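Local coordinates for protein host Factor for Q beta (Staphylococcus aureus, PDB 1KQ1) that binds RNA as a hexameric, bacterial Sm-like ring and regulates translation, probably by helping RNAs to pair or refold, at residues M32-V43 with L46-K57. Numbering follows the deposited sequence.
Sequences MKGVIEEYDKYV and LNSQGKQHLIYK
V35 and N47 face each other as an antiparallel hydrogen-bonded pair in the strongly bent sheet of the Sm fold, each backbone N-H reaching the other's carbonyl; the bond from N47 N to V35 O (2.8 Å) is almost straight, at 177°. Next to them G34 suits its place because its bare CA lies 3.1 Å from N47 O and under L46, whose CD1 lies against G34 C (3.5 Å) and I36 CG1 while CD2 turns toward M32 CB. Serine suits position 48: its short OG donates to K33 O (2.7 Å) from above the carbonyl plane. M32, extended beyond CG, sets its polarisable SD over the H53 ring, 3.6 Å from the centroid, a Met-aromatic contact. H53 ND1 is hydrogen-bonded to T64 OG1 of a second subunit, whose strand continues the sheet through 53-55. At the far end D40 OD1 accepts from Y42 N, an Asx turn, and from V43 N, making the wider Asx motif. Y42 O receives K57 N at 2.9 Å. Long and unbranched, K57 spans from Y42 O to D40 O: CB and CG lie by Y42 O, CD by K41 O, CE by D40 O, and NZ, hydrogen-bonded to Q8 OE1, adds a weak 3.3 Å hydrogen bond to D40 O.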
loop_
_atom_site.group_PDB
_atom_site.type_symbol
_atom_site.label_atom_id
_atom_site.label_comp_id
_atom_site.label_asym_id
_atom_site.label_seq_id
_atom_site.Cartn_x
_atom_site.Cartn_y
_atom_site.Cartn_z
ATOM N N MET C 32 0.525 -18.538 1.703
ATOM C CA MET C 32 0.537 -19.643 0.724
ATOM C C MET C 32 1.885 -20.333 0.937
ATOM O O MET C 32 2.832 -19.686 1.337
ATOM C CB MET C 32 0.483 -19.130 -0.723
ATOM C CG MET C 32 -0.859 -18.459 -1.147
ATOM S SD MET C 32 -0.866 -17.858 -2.883
ATOM C CE MET C 32 -2.530 -17.061 -2.964
ATOM N N LYS C 33 1.983 -21.636 0.665
ATOM C CA LYS C 33 3.265 -22.356 0.820
ATOM C C LYS C 33 3.637 -22.991 -0.517
ATOM O O LYS C 33 2.775 -23.408 -1.293
ATOM C CB LYS C 33 3.146 -23.422 1.911
ATOM C CG LYS C 33 4.473 -24.007 2.362
ATOM C CD LYS C 33 4.246 -25.016 3.486
ATOM C CE LYS C 33 5.548 -25.414 4.176
ATOM N NZ LYS C 33 5.344 -26.222 5.412
ATOM N N GLY C 34 4.928 -23.063 -0.817
ATOM C CA GLY C 34 5.342 -23.625 -2.088
ATOM C C GLY C 34 6.844 -23.523 -2.268
ATOM O O GLY C 34 7.576 -23.212 -1.321
ATOM N N VAL C 35 7.262 -23.790 -3.493
ATOM C CA VAL C 35 8.670 -23.726 -3.841
ATOM C C VAL C 35 8.873 -22.554 -4.786
ATOM O O VAL C 35 8.121 -22.400 -5.769
ATOM C CB VAL C 35 9.114 -25.004 -4.582
ATOM C CG1 VAL C 35 10.540 -24.829 -5.093
ATOM C CG2 VAL C 35 9.042 -26.195 -3.644
ATOM N N ILE C 36 9.883 -21.733 -4.494
ATOM C CA ILE C 36 10.195 -20.636 -5.372
ATOM C C ILE C 36 10.955 -21.218 -6.574
ATOM O O ILE C 36 12.083 -21.763 -6.446
ATOM C CB ILE C 36 11.008 -19.580 -4.634
ATOM C CG1 ILE C 36 10.147 -18.978 -3.522
ATOM C CG2 ILE C 36 11.509 -18.526 -5.622
ATOM C CD1 ILE C 36 10.887 -18.015 -2.570
ATOM N N GLU C 37 10.349 -21.120 -7.739
ATOM C CA GLU C 37 10.952 -21.612 -8.971
ATOM C C GLU C 37 11.803 -20.564 -9.632
ATOM O O GLU C 37 12.864 -20.877 -10.201
ATOM C CB GLU C 37 9.878 -22.064 -9.953
ATOM C CG GLU C 37 9.063 -23.225 -9.437
ATOM C CD GLU C 37 9.926 -24.424 -9.090
ATOM O OE1 GLU C 37 11.000 -24.576 -9.713
ATOM O OE2 GLU C 37 9.528 -25.209 -8.202
ATOM N N GLU C 38 11.348 -19.318 -9.596
ATOM C CA GLU C 38 12.090 -18.225 -10.181
ATOM C C GLU C 38 11.597 -16.959 -9.526
ATOM O O GLU C 38 10.533 -16.957 -8.914
ATOM C CB GLU C 38 11.790 -18.118 -11.677
ATOM C CG GLU C 38 11.896 -19.399 -12.451
ATOM C CD GLU C 38 11.455 -19.220 -13.880
ATOM O OE1 GLU C 38 11.993 -18.314 -14.559
ATOM O OE2 GLU C 38 10.572 -19.987 -14.322
ATOM N N TYR C 39 12.368 -15.887 -9.667
ATOM C CA TYR C 39 11.962 -14.597 -9.112
ATOM C C TYR C 39 12.766 -13.504 -9.788
ATOM O O TYR C 39 13.813 -13.768 -10.400
ATOM C CB TYR C 39 12.219 -14.586 -7.594
ATOM C CG TYR C 39 13.693 -14.588 -7.210
ATOM C CD1 TYR C 39 14.419 -13.404 -7.168
ATOM C CD2 TYR C 39 14.382 -15.787 -6.981
ATOM C CE1 TYR C 39 15.782 -13.389 -6.922
ATOM C CE2 TYR C 39 15.775 -15.768 -6.735
ATOM C CZ TYR C 39 16.454 -14.573 -6.707
ATOM O OH TYR C 39 17.831 -14.535 -6.433
ATOM N N ASP C 40 12.269 -12.271 -9.721
ATOM C CA ASP C 40 13.039 -11.151 -10.235
ATOM C C ASP C 40 12.681 -9.925 -9.404
ATOM O O ASP C 40 12.107 -10.073 -8.315
ATOM C CB ASP C 40 12.810 -10.931 -11.739
ATOM C CG ASP C 40 11.373 -10.522 -12.100
ATOM O OD1 ASP C 40 10.585 -10.069 -11.220
ATOM O OD2 ASP C 40 11.029 -10.637 -13.304
ATOM N N LYS C 41 12.996 -8.725 -9.882
ATOM C CA LYS C 41 12.719 -7.559 -9.057
ATOM C C LYS C 41 11.252 -7.321 -8.769
ATOM O O LYS C 41 10.943 -6.618 -7.819
ATOM C CB LYS C 41 13.281 -6.282 -9.685
ATOM C CG LYS C 41 12.931 -5.041 -8.889
ATOM C CD LYS C 41 13.469 -5.132 -7.470
ATOM C CE LYS C 41 12.634 -4.297 -6.520
ATOM N NZ LYS C 41 11.481 -5.075 -5.988
ATOM N N TYR C 42 10.363 -7.905 -9.543
ATOM C CA TYR C 42 8.954 -7.589 -9.302
ATOM C C TYR C 42 8.090 -8.745 -8.900
ATOM O O TYR C 42 7.066 -8.535 -8.225
ATOM C CB TYR C 42 8.330 -6.972 -10.550
ATOM C CG TYR C 42 8.946 -5.665 -10.926
ATOM C CD1 TYR C 42 9.029 -4.631 -9.997
ATOM C CD2 TYR C 42 9.475 -5.463 -12.195
ATOM C CE1 TYR C 42 9.628 -3.421 -10.316
ATOM C CE2 TYR C 42 10.082 -4.248 -12.528
ATOM C CZ TYR C 42 10.154 -3.233 -11.580
ATOM O OH TYR C 42 10.757 -2.028 -11.888
ATOM N N VAL C 43 8.464 -9.947 -9.309
ATOM C CA VAL C 43 7.634 -11.096 -9.020
ATOM C C VAL C 43 8.377 -12.307 -8.499
ATOM O O VAL C 43 9.600 -12.375 -8.541
ATOM C CB VAL C 43 6.818 -11.536 -10.273
ATOM C CG1 VAL C 43 5.939 -10.352 -10.765
ATOM C CG2 VAL C 43 7.763 -11.944 -11.422
ATOM N N LEU C 46 5.780 -19.119 -7.546
ATOM C CA LEU C 46 5.678 -20.100 -6.462
ATOM C C LEU C 46 4.896 -21.302 -6.922
ATOM O O LEU C 46 3.769 -21.177 -7.362
ATOM C CB LEU C 46 5.014 -19.474 -5.216
ATOM C CG LEU C 46 5.057 -20.269 -3.900
ATOM C CD1 LEU C 46 6.480 -20.198 -3.334
ATOM C CD2 LEU C 46 4.034 -19.726 -2.925
ATOM N N ASN C 47 5.530 -22.471 -6.833
ATOM C CA ASN C 47 4.951 -23.743 -7.255
ATOM C C ASN C 47 4.363 -24.367 -6.004
ATOM O O ASN C 47 5.069 -24.697 -5.034
ATOM C CB ASN C 47 6.087 -24.583 -7.857
ATOM C CG ASN C 47 5.699 -26.030 -8.127
ATOM O OD1 ASN C 47 6.494 -26.800 -8.680
ATOM N ND2 ASN C 47 4.504 -26.414 -7.728
ATOM N N SER C 48 3.038 -24.462 -5.993
ATOM C CA SER C 48 2.348 -24.996 -4.841
ATOM C C SER C 48 1.645 -26.268 -5.267
ATOM O O SER C 48 1.719 -26.671 -6.428
ATOM C CB SER C 48 1.306 -23.998 -4.318
ATOM O OG SER C 48 1.947 -22.831 -3.816
ATOM N N GLN C 49 0.958 -26.874 -4.315
ATOM C CA GLN C 49 0.235 -28.112 -4.572
ATOM C C GLN C 49 -0.976 -27.874 -5.476
ATOM O O GLN C 49 -1.949 -27.219 -5.087
ATOM C CB GLN C 49 -0.201 -28.749 -3.245
ATOM C CG GLN C 49 -1.105 -27.896 -2.344
ATOM C CD GLN C 49 -0.367 -26.816 -1.545
ATOM O OE1 GLN C 49 -0.946 -26.191 -0.651
ATOM N NE2 GLN C 49 0.907 -26.589 -1.867
ATOM N N GLY C 50 -0.905 -28.401 -6.691
ATOM C CA GLY C 50 -2.001 -28.236 -7.629
ATOM C C GLY C 50 -2.188 -26.810 -8.125
ATOM O O GLY C 50 -3.114 -26.553 -8.894
ATOM N N LYS C 51 -1.309 -25.889 -7.716
ATOM C CA LYS C 51 -1.428 -24.491 -8.131
ATOM C C LYS C 51 -0.087 -23.840 -8.486
ATOM O O LYS C 51 0.943 -24.166 -7.900
ATOM C CB LYS C 51 -2.076 -23.667 -6.999
ATOM C CG LYS C 51 -3.442 -24.143 -6.544
ATOM C CD LYS C 51 -4.550 -23.366 -7.217
ATOM C CE LYS C 51 -5.918 -23.781 -6.683
ATOM N NZ LYS C 51 -6.246 -25.195 -7.023
ATOM N N GLN C 52 -0.094 -22.943 -9.468
ATOM C CA GLN C 52 1.127 -22.206 -9.805
ATOM C C GLN C 52 0.748 -20.764 -9.517
ATOM O O GLN C 52 -0.298 -20.289 -9.969
ATOM C CB GLN C 52 1.514 -22.403 -11.275
ATOM C CG GLN C 52 2.635 -21.506 -11.810
ATOM C CD GLN C 52 3.959 -21.675 -11.093
ATOM O OE1 GLN C 52 4.372 -22.790 -10.770
ATOM N NE2 GLN C 52 4.642 -20.563 -10.861
ATOM N N HIS C 53 1.579 -20.068 -8.746
ATOM C CA HIS C 53 1.266 -18.684 -8.413
ATOM C C HIS C 53 2.333 -17.728 -8.885
ATOM O O HIS C 53 3.542 -17.963 -8.717
ATOM C CB HIS C 53 1.174 -18.485 -6.910
ATOM C CG HIS C 53 0.314 -19.477 -6.192
ATOM N ND1 HIS C 53 -1.055 -19.345 -6.116
ATOM C CD2 HIS C 53 0.632 -20.546 -5.425
ATOM C CE1 HIS C 53 -1.545 -20.287 -5.333
ATOM N NE2 HIS C 53 -0.543 -21.029 -4.899
ATOM N N LEU C 54 1.912 -16.611 -9.453
ATOM C CA LEU C 54 2.860 -15.572 -9.842
ATOM C C LEU C 54 2.493 -14.434 -8.853
ATOM O O LEU C 54 1.407 -13.848 -8.960
ATOM C CB LEU C 54 2.618 -15.100 -11.272
ATOM C CG LEU C 54 3.577 -14.012 -11.717
ATOM C CD1 LEU C 54 5.025 -14.583 -11.665
ATOM C CD2 LEU C 54 3.190 -13.552 -13.123
ATOM N N ILE C 55 3.403 -14.143 -7.929
ATOM C CA ILE C 55 3.156 -13.196 -6.820
ATOM C C ILE C 55 3.908 -11.917 -6.983
ATOM O O ILE C 55 5.105 -11.911 -7.338
ATOM C CB ILE C 55 3.604 -13.859 -5.495
ATOM C CG1 ILE C 55 2.856 -15.183 -5.258
ATOM C CG2 ILE C 55 3.367 -12.929 -4.355
ATOM C CD1 ILE C 55 3.521 -16.039 -4.098
ATOM N N TYR C 56 3.222 -10.796 -6.773
ATOM C CA TYR C 56 3.950 -9.547 -6.819
ATOM C C TYR C 56 4.671 -9.285 -5.495
ATOM O O TYR C 56 4.079 -9.382 -4.401
ATOM C CB TYR C 56 3.032 -8.327 -7.107
ATOM C CG TYR C 56 2.622 -8.181 -8.539
ATOM C CD1 TYR C 56 3.550 -7.859 -9.522
ATOM C CD2 TYR C 56 1.295 -8.383 -8.906
ATOM C CE1 TYR C 56 3.154 -7.763 -10.851
ATOM C CE2 TYR C 56 0.890 -8.266 -10.243
ATOM C CZ TYR C 56 1.841 -7.964 -11.194
ATOM O OH TYR C 56 1.467 -7.910 -12.524
ATOM N N LYS C 57 5.974 -8.949 -5.585
ATOM C CA LYS C 57 6.682 -8.642 -4.359
ATOM C C LYS C 57 6.024 -7.499 -3.581
ATOM O O LYS C 57 6.111 -7.434 -2.347
ATOM C CB LYS C 57 8.158 -8.273 -4.649
ATOM C CG LYS C 57 9.101 -9.455 -4.838
ATOM C CD LYS C 57 10.542 -8.917 -4.961
ATOM C CE LYS C 57 11.596 -10.038 -4.993
ATOM N NZ LYS C 57 13.029 -9.506 -5.172
HETATM O O HOH W 1 -0.240 -22.885 -0.604
#